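Local coordinates for protein DNA polymerase III subunit beta (Helicobacter pylori 26695, PDB 4S3I) that forms a sliding clamp that tethers DNA polymerases and other proteins to DNA and so makes replication processive, at residues G70-G74 with K75-D79; A99-N103 with K104-K108. All blocks are in the same frame, centred on the assembly; numbering follows the deposited sequence.

Interaction 1: G70-G74 with K75-D79; sequences GTING and KKFLD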
loop_
_atom_site.group_PDB
_atom_site.type_symbol
_atom_site.label_atom_id
_atom_site.label_comp_id
_atom_site.label_asym_id
_atom_site.label_seq_id
_atom_site.Cartn_x
_atom_site.Cartn_y
_atom_site.Cartn_z
ATOM N N GLY A 70 -0.858 -23.958 26.515
ATOM C CA GLY A 70 -1.305 -22.629 26.911
ATOM C C GLY A 70 -1.902 -21.908 25.707
ATOM O O GLY A 70 -2.006 -22.493 24.631
ATOM N N THR A 71 -2.313 -20.651 25.880
ATOM C CA THR A 71 -2.830 -19.844 24.762
ATOM C C THR A 71 -2.320 -18.431 24.911
ATOM O O THR A 71 -1.955 -18.025 26.010
ATOM C CB THR A 71 -4.368 -19.745 24.750
ATOM O OG1 THR A 71 -4.781 -18.720 25.668
ATOM C CG2 THR A 71 -5.020 -21.077 25.119
ATOM N N ILE A 72 -2.334 -17.669 23.822
ATOM C CA ILE A 72 -1.862 -16.297 23.856
ATOM C C ILE A 72 -2.490 -15.526 22.699
ATOM O O ILE A 72 -2.742 -16.093 21.629
ATOM C CB ILE A 72 -0.306 -16.248 23.781
ATOM C CG1 ILE A 72 0.227 -14.836 24.005
ATOM C CG2 ILE A 72 0.220 -16.868 22.477
ATOM C CD1 ILE A 72 1.718 -14.691 23.721
ATOM N N ASN A 73 -2.762 -14.244 22.928
ATOM C CA ASN A 73 -3.256 -13.366 21.870
ATOM C C ASN A 73 -2.259 -13.321 20.713
ATOM O O ASN A 73 -1.122 -12.875 20.878
ATOM C CB ASN A 73 -3.487 -11.954 22.408
ATOM C CG ASN A 73 -4.114 -11.036 21.375
ATOM O OD1 ASN A 73 -3.419 -10.443 20.563
ATOM N ND2 ASN A 73 -5.442 -10.920 21.408
ATOM N N GLY A 74 -2.684 -13.795 19.547
ATOM C CA GLY A 74 -1.783 -13.939 18.410
ATOM C C GLY A 74 -1.250 -12.636 17.840
ATOM O O GLY A 74 -0.110 -12.563 17.384
ATOM N N LYS A 75 -2.071 -11.595 17.856
ATOM C CA LYS A 75 -1.630 -10.322 17.277
ATOM C C LYS A 75 -0.584 -9.648 18.166
ATOM O O LYS A 75 0.448 -9.182 17.685
ATOM C CB LYS A 75 -2.818 -9.384 17.034
ATOM C CG LYS A 75 -2.405 -7.981 16.518
ATOM C CD LYS A 75 -3.551 -6.975 16.651
ATOM C CE LYS A 75 -3.248 -5.672 15.910
ATOM N NZ LYS A 75 -2.029 -4.987 16.413
ATOM N N LYS A 76 -0.855 -9.603 19.465
ATOM C CA LYS A 76 0.102 -9.040 20.419
ATOM C C LYS A 76 1.410 -9.837 20.414
ATOM O O LYS A 76 2.488 -9.260 20.455
ATOM C CB LYS A 76 -0.498 -8.990 21.833
ATOM C CG LYS A 76 -1.686 -8.037 21.972
ATOM C CD LYS A 76 -2.425 -8.246 23.301
ATOM C CE LYS A 76 -3.703 -7.410 23.376
ATOM N NZ LYS A 76 -3.426 -5.967 23.619
ATOM N N PHE A 77 1.289 -11.161 20.378
ATOM C CA PHE A 77 2.437 -12.068 20.356
ATOM C C PHE A 77 3.335 -11.704 19.187
ATOM O O PHE A 77 4.535 -11.517 19.348
ATOM C CB PHE A 77 1.950 -13.530 20.216
ATOM C CG PHE A 77 2.972 -14.576 20.606
ATOM C CD1 PHE A 77 4.167 -14.226 21.221
ATOM C CD2 PHE A 77 2.724 -15.923 20.354
ATOM C CE1 PHE A 77 5.105 -15.205 21.586
ATOM C CE2 PHE A 77 3.649 -16.912 20.719
ATOM C CZ PHE A 77 4.841 -16.551 21.333
ATOM N N LEU A 78 2.755 -11.580 18.002
ATOM C CA LEU A 78 3.557 -11.233 16.833
ATOM C C LEU A 78 4.100 -9.805 16.938
ATOM O O LEU A 78 5.246 -9.535 16.546
ATOM C CB LEU A 78 2.749 -11.411 15.554
ATOM C CG LEU A 78 3.429 -10.897 14.285
ATOM C CD1 LEU A 78 4.781 -11.575 14.059
ATOM C CD2 LEU A 78 2.515 -11.099 13.087
ATOM N N ASP A 79 3.299 -8.886 17.467
ATOM C CA ASP A 79 3.773 -7.503 17.582
ATOM C C ASP A 79 5.030 -7.441 18.453
ATOM O O ASP A 79 5.984 -6.742 18.123
ATOM C CB ASP A 79 2.677 -6.575 18.140
ATOM C CG ASP A 79 1.620 -6.220 17.099
ATOM O OD1 ASP A 79 1.915 -6.334 15.895
ATOM O OD2 ASP A 79 0.497 -5.827 17.494
#
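K75, in the first turn of a helix that follows directly on strand 70-73, lays its CB 3.7 Å from N73 OD1, while its long aliphatic chain leads away from the strand and bends at the end to form a salt bridge with D79, one turn further on. At K76 the backbone N donates an almost straight hydrogen bond to N73 OD1 (2.9 Å, 173°), lying in the plane of the amide carbonyl. This makes N73 the N-cap: its amide, set with CG anti to the backbone N (chi1 -175°), is short enough to bring OD1 in line with an N-H that no preceding helical carbonyl can receive. The methylenes of K76 pass obliquely beside the same amide, CG 3.3 Å from N73 OD1, and its ammonium reaches E300 of the second subunit in a salt bridge. F77 opens the regular helical bonding, its N donating to N73 O, and turns its ring toward I72 of the strand. The two branches of I72 meet that ring at two places: CD1 sits over one face, 3.6 Å from the centroid, in a CH-pi contact, and CG2 lies 3.4 Å from F77 CD2. L78 N then bonds to G74 O, which also accepts from Q20. F77 and L78 pack on helix 9-19, F77 also touches strand 97-102, and I72 meets both strands of the hairpin 97-110.

Interaction 2: A99-N103 with K104-K108; sequences AIKQN and KSSFK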
loop_
_atom_site.group_PDB
_atom_site.type_symbol
_atom_site.label_atom_id
_atom_site.label_comp_id
_atom_site.label_asym_id
_atom_site.label_seq_id
_atom_site.Cartn_x
_atom_site.Cartn_y
_atom_site.Cartn_z
ATOM N N ALA A 99 5.063 -15.778 29.897
ATOM C CA ALA A 99 6.192 -14.841 29.945
ATOM C C ALA A 99 7.063 -14.992 28.705
ATOM O O ALA A 99 7.330 -16.112 28.259
ATOM C CB ALA A 99 7.017 -15.035 31.210
ATOM N N ILE A 100 7.503 -13.869 28.147
ATOM C CA ILE A 100 8.397 -13.895 26.998
ATOM C C ILE A 100 9.682 -13.160 27.366
ATOM O O ILE A 100 9.628 -12.000 27.777
ATOM C CB ILE A 100 7.767 -13.189 25.796
ATOM C CG1 ILE A 100 6.459 -13.876 25.380
ATOM C CG2 ILE A 100 8.754 -13.104 24.622
ATOM C CD1 ILE A 100 5.603 -12.996 24.447
ATOM N N LYS A 101 10.834 -13.813 27.222
ATOM C CA LYS A 101 12.092 -13.173 27.618
ATOM C C LYS A 101 13.131 -13.260 26.523
ATOM O O LYS A 101 13.266 -14.285 25.849
ATOM C CB LYS A 101 12.660 -13.791 28.900
ATOM C CG LYS A 101 11.632 -14.326 29.859
ATOM C CD LYS A 101 11.343 -13.341 30.970
ATOM C CE LYS A 101 12.563 -13.130 31.852
ATOM N NZ LYS A 101 12.237 -12.306 33.055
ATOM N N GLN A 102 13.852 -12.165 26.333
ATOM C CA GLN A 102 15.011 -12.163 25.463
ATOM C C GLN A 102 15.999 -11.203 26.095
ATOM O O GLN A 102 15.841 -9.988 25.974
ATOM C CB GLN A 102 14.658 -11.687 24.051
ATOM C CG GLN A 102 15.847 -11.701 23.103
ATOM C CD GLN A 102 15.556 -11.031 21.782
ATOM O OE1 GLN A 102 15.458 -9.803 21.703
ATOM N NE2 GLN A 102 15.418 -11.832 20.727
ATOM N N ASN A 103 16.982 -11.758 26.801
ATOM C CA ASN A 103 18.024 -10.973 27.461
ATOM C C ASN A 103 17.448 -9.905 28.380
ATOM O O ASN A 103 16.863 -10.231 29.413
ATOM C CB ASN A 103 18.983 -10.346 26.448
ATOM C CG ASN A 103 20.217 -9.748 27.110
ATOM O OD1 ASN A 103 20.483 -9.989 28.293
ATOM N ND2 ASN A 103 20.975 -8.971 26.351
ATOM N N LYS A 104 17.598 -8.636 28.002
ATOM C CA LYS A 104 17.117 -7.535 28.844
ATOM C C LYS A 104 15.608 -7.281 28.715
ATOM O O LYS A 104 15.025 -6.569 29.525
ATOM C CB LYS A 104 17.888 -6.248 28.535
ATOM C CG LYS A 104 19.399 -6.377 28.636
ATOM C CD LYS A 104 19.958 -5.639 29.846
ATOM C CE LYS A 104 21.142 -4.751 29.457
ATOM N NZ LYS A 104 22.330 -5.507 28.966
ATOM N N SER A 105 14.985 -7.864 27.697
ATOM C CA SER A 105 13.573 -7.624 27.431
ATOM C C SER A 105 12.706 -8.723 28.014
ATOM O O SER A 105 13.059 -9.907 27.957
ATOM C CB SER A 105 13.322 -7.518 25.930
ATOM O OG SER A 105 14.148 -6.531 25.365
ATOM N N SER A 106 11.566 -8.337 28.580
ATOM C CA SER A 106 10.628 -9.323 29.121
ATOM C C SER A 106 9.174 -8.857 29.029
ATOM O O SER A 106 8.880 -7.679 29.216
ATOM C CB SER A 106 10.984 -9.682 30.562
ATOM O OG SER A 106 10.772 -8.593 31.428
ATOM N N PHE A 107 8.262 -9.784 28.761
ATOM C CA PHE A 107 6.866 -9.424 28.588
ATOM C C PHE A 107 5.984 -10.435 29.261
ATOM O O PHE A 107 6.384 -11.587 29.456
ATOM C CB PHE A 107 6.492 -9.410 27.108
ATOM C CG PHE A 107 7.452 -8.660 26.246
ATOM C CD1 PHE A 107 8.668 -9.225 25.879
ATOM C CD2 PHE A 107 7.135 -7.394 25.783
ATOM C CE1 PHE A 107 9.553 -8.533 25.089
ATOM C CE2 PHE A 107 8.008 -6.703 24.982
ATOM C CZ PHE A 107 9.225 -7.276 24.636
ATOM N N LYS A 108 4.767 -10.015 29.585
ATOM C CA LYS A 108 3.747 -10.936 30.073
ATOM C C LYS A 108 2.439 -10.724 29.317
ATOM O O LYS A 108 2.038 -9.585 29.062
ATOM C CB LYS A 108 3.539 -10.760 31.573
ATOM C CG LYS A 108 4.669 -11.316 32.424
ATOM C CD LYS A 108 4.357 -11.213 33.913
ATOM C CE LYS A 108 3.932 -9.795 34.309
ATOM N NZ LYS A 108 5.052 -8.800 34.356
HETATM O O HOH W 1 15.867 -7.771 23.528
#
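I100 and F107 form a hydrogen-bonded antiparallel pair, joined by I100 N to F107 O at 2.9 Å and by F107 N to I100 O at 2.8 Å. A second such pair, Q102 with S105, closes the hairpin, S105 N returning to Q102 O (2.9 Å) around a type II' turn. N103 and K104 fill the corners of that turn; N103 takes a positive phi of 54°, a conformation that asparagine tolerates better than most residues other than glycine. Between the strands, weaker CA-H...O contacts add to these bonds, such as S106 CA to I100 O at 3.2 Å.

Apolar contact lies on the face carrying I100 and F107: the two side chains cross at a slant, I100 CB 4.1 Å from F107 CD1, and the ring presents its edge to I100 O. On the face of K101 and S106, the lysine chain kinks so that its CD comes 3.7 Å from S106 CB; the short serine side chain lets the lysine methylenes lie alongside.

Polar contacts gather near the turn. One water bridges Q102 OE1 and S105 OG, 2.8 Å from each, with a weak bond to Q102 O. The Q102 amide is also fixed by K85 N and S87 O, and S105 OG is hydrogen-bonded to T304 OG1 of the second subunit.

Strand 97-102 pairs with strand 89-94 on its other side, while I100 and F107 pack on I80 of helix 74-82. S106, F107 and K108 pair with a strand of the second subunit, continuing the sheet across the dimer interface.

From the N terminus, the chain reaches interaction 1 first, where strand 68-73, outermost within this chain in its antiparallel sheet, turns straight into helix 74-82. It then runs through strand 89-94 before interaction 2 closes the tight hairpin of strands 97-102 and 105-110. The two contacts follow in series, neither enclosing nor crossing the other, with centres about 14 Å apart. They meet through F77 CE1 and I100 CD1, 3.6 Å apart, so the helix started in interaction 1 packs against the hairpin of interaction 2. Both lie within the N-terminal clamp domain and both reach the second subunit, linking that domain's interior to the dimer interface.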